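Local coordinates for glutathione peroxidase-like protein (Trypanosoma brucei, PDB 3DWV) that probably reduces hydroperoxides with tryparedoxin as electron donor, as a peroxidase of the glutathione peroxidase family, at residues T81-P95 and F109-G123. The protein carries 1 engineered substitution. Residues are numbered along the deposited sequence; the frame is centred on the assembly and turned at random.
Engineered in segment 81-95: S87 (natural residue Cys).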
loop_
_atom_site.group_PDB
_atom_site.type_symbol
_atom_site.label_atom_id
_atom_site.label_comp_id
_atom_site.label_asym_id
_atom_site.label_seq_id
_atom_site.Cartn_x
_atom_site.Cartn_y
_atom_site.Cartn_z
ATOM N N THR A 81 -6.467 8.653 5.142
ATOM C CA THR A 81 -6.678 7.219 5.489
ATOM C C THR A 81 -5.448 6.440 5.043
ATOM O O THR A 81 -4.630 6.939 4.257
ATOM C CB THR A 81 -7.992 6.629 4.969
ATOM O OG1 THR A 81 -8.279 5.354 5.626
ATOM C CG2 THR A 81 -7.921 6.362 3.469
ATOM N N VAL A 82 -5.328 5.238 5.598
ATOM C CA VAL A 82 -4.331 4.262 5.149
ATOM C C VAL A 82 -5.119 3.090 4.580
ATOM O O VAL A 82 -6.064 2.648 5.285
ATOM C CB VAL A 82 -3.464 3.835 6.344
ATOM C CG1 VAL A 82 -2.629 2.626 5.978
ATOM C CG2 VAL A 82 -2.644 5.041 6.814
ATOM N N LEU A 83 -4.773 2.584 3.399
ATOM C CA LEU A 83 -5.415 1.390 2.880
ATOM C C LEU A 83 -4.381 0.281 2.722
ATOM O O LEU A 83 -3.279 0.602 2.223
ATOM C CB LEU A 83 -5.999 1.640 1.487
ATOM C CG LEU A 83 -7.054 2.743 1.390
ATOM C CD1 LEU A 83 -7.563 2.850 -0.046
ATOM C CD2 LEU A 83 -8.262 2.454 2.273
ATOM N N ALA A 84 -4.717 -0.961 3.071
ATOM C CA ALA A 84 -3.754 -2.049 2.965
ATOM C C ALA A 84 -4.206 -3.100 1.934
ATOM O O ALA A 84 -5.300 -3.603 2.065
ATOM C CB ALA A 84 -3.520 -2.744 4.316
ATOM N N PHE A 85 -3.324 -3.398 0.975
ATOM C CA PHE A 85 -3.578 -4.475 0.030
ATOM C C PHE A 85 -2.723 -5.687 0.366
ATOM O O PHE A 85 -1.487 -5.592 0.203
ATOM C CB PHE A 85 -3.237 -4.047 -1.414
ATOM C CG PHE A 85 -4.285 -3.129 -2.012
ATOM C CD1 PHE A 85 -4.210 -1.773 -1.787
ATOM C CD2 PHE A 85 -5.317 -3.612 -2.812
ATOM C CE1 PHE A 85 -5.114 -0.902 -2.357
ATOM C CE2 PHE A 85 -6.238 -2.757 -3.375
ATOM C CZ PHE A 85 -6.144 -1.397 -3.142
ATOM N N PRO A 86 -3.278 -6.769 0.889
ATOM C CA PRO A 86 -2.441 -7.949 1.148
ATOM C C PRO A 86 -2.108 -8.700 -0.141
ATOM O O PRO A 86 -2.972 -8.804 -1.023
ATOM C CB PRO A 86 -3.309 -8.814 2.065
ATOM C CG PRO A 86 -4.409 -7.900 2.517
ATOM C CD PRO A 86 -4.669 -6.978 1.352
ATOM N N SER A 87 -0.884 -9.199 -0.238
ATOM C CA SER A 87 -0.487 -10.000 -1.402
ATOM C C SER A 87 -1.124 -11.384 -1.336
ATOM O O SER A 87 -1.196 -11.977 -0.249
ATOM C CB SER A 87 1.019 -10.188 -1.479
ATOM O OG SER A 87 1.336 -11.138 -2.515
ATOM N N ASN A 88 -1.543 -11.933 -2.475
ATOM C CA ASN A 88 -2.043 -13.312 -2.479
ATOM C C ASN A 88 -0.916 -14.340 -2.520
ATOM O O ASN A 88 -1.180 -15.553 -2.624
ATOM C CB ASN A 88 -2.978 -13.535 -3.673
ATOM C CG ASN A 88 -2.260 -13.376 -4.991
ATOM O OD1 ASN A 88 -1.040 -13.296 -5.100
ATOM N ND2 ASN A 88 -3.010 -13.327 -6.103
ATOM N N GLN A 89 0.347 -13.887 -2.462
ATOM C CA GLN A 89 1.516 -14.765 -2.422
ATOM C C GLN A 89 1.620 -15.729 -3.585
ATOM O O GLN A 89 2.357 -16.712 -3.535
ATOM C CB GLN A 89 1.547 -15.589 -1.128
ATOM C CG GLN A 89 1.564 -14.670 0.089
ATOM C CD GLN A 89 2.736 -13.719 0.180
ATOM O OE1 GLN A 89 3.849 -14.103 -0.197
ATOM N NE2 GLN A 89 2.519 -12.502 0.665
ATOM N N PHE A 90 0.903 -15.471 -4.657
ATOM C CA PHE A 90 0.893 -16.418 -5.772
ATOM C C PHE A 90 1.981 -16.153 -6.803
ATOM O O PHE A 90 2.024 -15.021 -7.320
ATOM C CB PHE A 90 -0.455 -16.302 -6.516
ATOM C CG PHE A 90 -0.541 -17.340 -7.625
ATOM C CD1 PHE A 90 -0.502 -18.691 -7.323
ATOM C CD2 PHE A 90 -0.632 -16.967 -8.955
ATOM C CE1 PHE A 90 -0.558 -19.652 -8.319
ATOM C CE2 PHE A 90 -0.719 -17.921 -9.963
ATOM C CZ PHE A 90 -0.694 -19.281 -9.660
ATOM N N GLY A 91 2.820 -17.126 -7.118
ATOM C CA GLY A 91 3.645 -17.009 -8.308
ATOM C C GLY A 91 5.135 -16.837 -8.166
ATOM O O GLY A 91 5.912 -16.893 -9.157
ATOM N N GLY A 92 5.621 -16.639 -6.941
ATOM C CA GLY A 92 7.042 -16.635 -6.657
ATOM C C GLY A 92 7.662 -15.252 -6.662
ATOM O O GLY A 92 8.782 -15.064 -6.145
ATOM N N GLN A 93 6.973 -14.265 -7.186
ATOM C CA GLN A 93 7.566 -12.955 -7.384
ATOM C C GLN A 93 6.952 -11.880 -6.511
ATOM O O GLN A 93 7.237 -10.686 -6.752
ATOM C CB GLN A 93 7.397 -12.561 -8.863
ATOM C CG GLN A 93 5.983 -12.121 -9.196
ATOM C CD GLN A 93 4.923 -13.210 -9.079
ATOM O OE1 GLN A 93 5.103 -14.297 -9.596
ATOM N NE2 GLN A 93 3.825 -12.984 -8.359
ATOM N N GLU A 94 6.152 -12.272 -5.510
ATOM C CA GLU A 94 5.535 -11.251 -4.638
ATOM C C GLU A 94 6.543 -10.670 -3.652
ATOM O O GLU A 94 7.653 -11.202 -3.472
ATOM C CB GLU A 94 4.327 -11.879 -3.926
ATOM C CG GLU A 94 3.208 -12.166 -4.943
ATOM C CD GLU A 94 2.636 -10.883 -5.530
ATOM O OE1 GLU A 94 1.989 -10.105 -4.771
ATOM O OE2 GLU A 94 2.829 -10.703 -6.758
ATOM N N PRO A 95 6.210 -9.527 -3.080
ATOM C CA PRO A 95 7.158 -8.848 -2.212
ATOM C C PRO A 95 7.581 -9.754 -1.066
ATOM O O PRO A 95 6.846 -10.628 -0.654
ATOM C CB PRO A 95 6.388 -7.636 -1.668
ATOM C CG PRO A 95 5.312 -7.385 -2.705
ATOM C CD PRO A 95 4.944 -8.739 -3.224
ATOM N N PHE A 109 -3.070 -11.057 9.000
ATOM C CA PHE A 109 -2.899 -9.644 9.202
ATOM C C PHE A 109 -4.178 -8.966 9.727
ATOM O O PHE A 109 -5.246 -9.259 9.161
ATOM C CB PHE A 109 -2.509 -8.983 7.871
ATOM C CG PHE A 109 -2.174 -7.515 8.124
ATOM C CD1 PHE A 109 -1.087 -7.185 8.947
ATOM C CD2 PHE A 109 -2.947 -6.501 7.596
ATOM C CE1 PHE A 109 -0.776 -5.865 9.202
ATOM C CE2 PHE A 109 -2.581 -5.174 7.820
ATOM C CZ PHE A 109 -1.515 -4.848 8.624
ATOM N N LYS A 110 -3.958 -8.140 10.749
ATOM C CA LYS A 110 -4.998 -7.332 11.385
ATOM C C LYS A 110 -4.544 -5.899 11.615
ATOM O O LYS A 110 -3.402 -5.641 12.007
ATOM C CB LYS A 110 -5.399 -7.886 12.770
ATOM C CG LYS A 110 -6.058 -9.258 12.763
ATOM C CD LYS A 110 -6.459 -9.772 14.122
ATOM C CE LYS A 110 -5.520 -9.704 15.285
ATOM N NZ LYS A 110 -4.299 -10.551 15.293
ATOM N N ALA A 111 -5.469 -4.960 11.436
ATOM C CA ALA A 111 -5.168 -3.548 11.614
ATOM C C ALA A 111 -6.410 -2.685 11.873
ATOM O O ALA A 111 -7.579 -3.006 11.648
ATOM C CB ALA A 111 -4.448 -3.041 10.375
ATOM N N GLU A 112 -6.150 -1.443 12.338
ATOM C CA GLU A 112 -7.221 -0.492 12.597
ATOM C C GLU A 112 -7.747 0.157 11.323
ATOM O O GLU A 112 -8.855 0.704 11.296
ATOM C CB GLU A 112 -6.615 0.561 13.516
ATOM C CG GLU A 112 -6.687 0.202 14.994
ATOM C CD GLU A 112 -6.353 1.467 15.788
ATOM O OE1 GLU A 112 -7.215 2.384 15.825
ATOM O OE2 GLU A 112 -5.224 1.478 16.301
ATOM N N PHE A 113 -6.928 0.104 10.265
ATOM C CA PHE A 113 -7.261 0.753 8.980
ATOM C C PHE A 113 -7.843 -0.271 8.023
ATOM O O PHE A 113 -7.695 -1.471 8.314
ATOM C CB PHE A 113 -6.028 1.434 8.393
ATOM C CG PHE A 113 -4.700 0.713 8.544
ATOM C CD1 PHE A 113 -4.345 -0.299 7.679
ATOM C CD2 PHE A 113 -3.784 0.990 9.524
ATOM C CE1 PHE A 113 -3.147 -0.992 7.731
ATOM C CE2 PHE A 113 -2.570 0.348 9.619
ATOM C CZ PHE A 113 -2.227 -0.694 8.743
ATOM N N PRO A 114 -8.496 0.109 6.929
ATOM C CA PRO A 114 -9.052 -0.854 5.970
ATOM C C PRO A 114 -8.041 -1.742 5.261
ATOM O O PRO A 114 -6.988 -1.312 4.785
ATOM C CB PRO A 114 -9.731 0.035 4.912
ATOM C CG PRO A 114 -10.129 1.244 5.732
ATOM C CD PRO A 114 -8.866 1.496 6.560
ATOM N N ILE A 115 -8.467 -3.016 5.171
ATOM C CA ILE A 115 -7.671 -4.008 4.447
ATOM C C ILE A 115 -8.531 -4.538 3.303
ATOM O O ILE A 115 -9.710 -4.874 3.460
ATOM C CB ILE A 115 -7.197 -5.177 5.316
ATOM C CG1 ILE A 115 -6.478 -4.714 6.584
ATOM C CG2 ILE A 115 -6.333 -6.153 4.541
ATOM C CD1 ILE A 115 -6.451 -5.727 7.695
ATOM N N MET A 116 -7.904 -4.577 2.150
ATOM C CA MET A 116 -8.634 -4.921 0.931
ATOM C C MET A 116 -8.520 -6.415 0.649
ATOM O O MET A 116 -7.830 -7.169 1.356
ATOM C CB MET A 116 -8.159 -4.035 -0.229
ATOM C CG MET A 116 -8.275 -2.531 0.068
ATOM S SD MET A 116 -9.983 -1.928 0.133
ATOM C CE MET A 116 -10.194 -1.584 1.878
ATOM N N ALA A 117 -9.238 -6.866 -0.400
ATOM C CA ALA A 117 -9.034 -8.261 -0.811
ATOM C C ALA A 117 -7.629 -8.492 -1.369
ATOM O O ALA A 117 -7.060 -7.519 -1.921
ATOM C CB ALA A 117 -10.024 -8.641 -1.911
ATOM N N LYS A 118 -7.097 -9.705 -1.266
ATOM C CA LYS A 118 -5.761 -10.086 -1.739
ATOM C C LYS A 118 -5.624 -9.920 -3.232
ATOM O O LYS A 118 -6.571 -10.197 -3.978
ATOM C CB LYS A 118 -5.449 -11.555 -1.385
ATOM C CG LYS A 118 -5.256 -11.696 0.131
ATOM C CD LYS A 118 -4.840 -13.085 0.596
ATOM C CE LYS A 118 -3.992 -12.971 1.873
ATOM N NZ LYS A 118 -4.016 -14.221 2.687
ATOM N N ILE A 119 -4.455 -9.458 -3.663
ATOM C CA ILE A 119 -4.107 -9.135 -5.027
ATOM C C ILE A 119 -2.675 -9.527 -5.368
ATOM O O ILE A 119 -1.881 -9.717 -4.439
ATOM C CB ILE A 119 -4.219 -7.611 -5.236
ATOM C CG1 ILE A 119 -3.173 -6.826 -4.428
ATOM C CG2 ILE A 119 -5.599 -7.081 -4.897
ATOM C CD1 ILE A 119 -3.026 -5.407 -4.962
ATOM N N ASN A 120 -2.332 -9.634 -6.647
ATOM C CA ASN A 120 -0.902 -9.758 -7.024
ATOM C C ASN A 120 -0.356 -8.335 -7.118
ATOM O O ASN A 120 -1.052 -7.474 -7.716
ATOM C CB ASN A 120 -0.624 -10.488 -8.355
ATOM C CG ASN A 120 -0.518 -12.000 -8.227
ATOM O OD1 ASN A 120 -1.449 -12.747 -8.579
ATOM N ND2 ASN A 120 0.633 -12.448 -7.703
ATOM N N VAL A 121 0.837 -8.094 -6.521
ATOM C CA VAL A 121 1.273 -6.699 -6.705
ATOM C C VAL A 121 2.437 -6.701 -7.707
ATOM O O VAL A 121 2.715 -5.613 -8.215
ATOM C CB VAL A 121 1.691 -5.991 -5.444
ATOM C CG1 VAL A 121 0.528 -5.804 -4.465
ATOM C CG2 VAL A 121 2.777 -6.756 -4.719
ATOM N N ASN A 122 3.030 -7.878 -7.941
ATOM C CA ASN A 122 4.030 -8.009 -9.010
ATOM C C ASN A 122 3.627 -9.077 -10.047
ATOM O O ASN A 122 2.636 -9.797 -9.869
ATOM C CB ASN A 122 5.401 -8.333 -8.429
ATOM C CG ASN A 122 5.946 -7.279 -7.498
ATOM O OD1 ASN A 122 5.775 -6.085 -7.741
ATOM N ND2 ASN A 122 6.677 -7.736 -6.470
ATOM N N GLY A 123 4.387 -9.194 -11.142
ATOM C CA GLY A 123 4.183 -10.220 -12.126
ATOM C C GLY A 123 3.127 -9.917 -13.170
ATOM O O GLY A 123 2.517 -8.823 -13.193
HETATM O O HOH W 1 -6.013 -12.966 -5.459
#
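P86 and K118 meet through backbone and side chain together: the carbonyl oxygen P86 O accepts from I119 N at 3.1 Å, K118 CA lies close to the same oxygen, and K118 CG packs on the proline CB. Two residues back, A84 is held through both its N-H and its carbonyl, A84 N giving to P114 O at 2.9 Å and A84 O taking M116 N almost in line with its carbonyl bond. Its methyl points at 109-123 and lies at the edge of the F113 ring; V82 CG1 stands over one face of that ring in a CH-pi contact, 3.8 Å from its centroid. The F85 ring packs on M116 and I119. M116 CG, placed anti to its own carbonyl carbon (chi1 -56°), sits over one face of the F85 phenyl in a CH-pi contact, while the sulfur makes an oblique Met-aromatic approach and I119 CD1 adds an apolar neighbour. Residues 113-119 run parallel to 81-86, an edge strand of the thioredoxin-fold sheet that pairs on its other side with strand 49-54, without forming a regular strand themselves, and the two single bridges, A84 with I115 and S87 with I119, are offset by one residue. N88 N gives to I119 O; after that, side chains carry most of the pairing. E94, its chain bent at chi2 (-66°), turns its carboxylate back to 109-123: OE1 receives V121 N at 2.9 Å on its syn lone pair and the hydroxyl of the engineered S87 on the anti one. E94 OE2 accepts three N-H groups, and N120 ND2, 3.0 Å away, reaches it from above the carboxylate plane. The same N120 amide gives its second N-H to F90 O, whereas N88 ND2 descends on N120 OD1 from above its plane, the two amides standing 81° apart. N122 ND2 gives to Q93 O at 3.0 Å and also to I146 O.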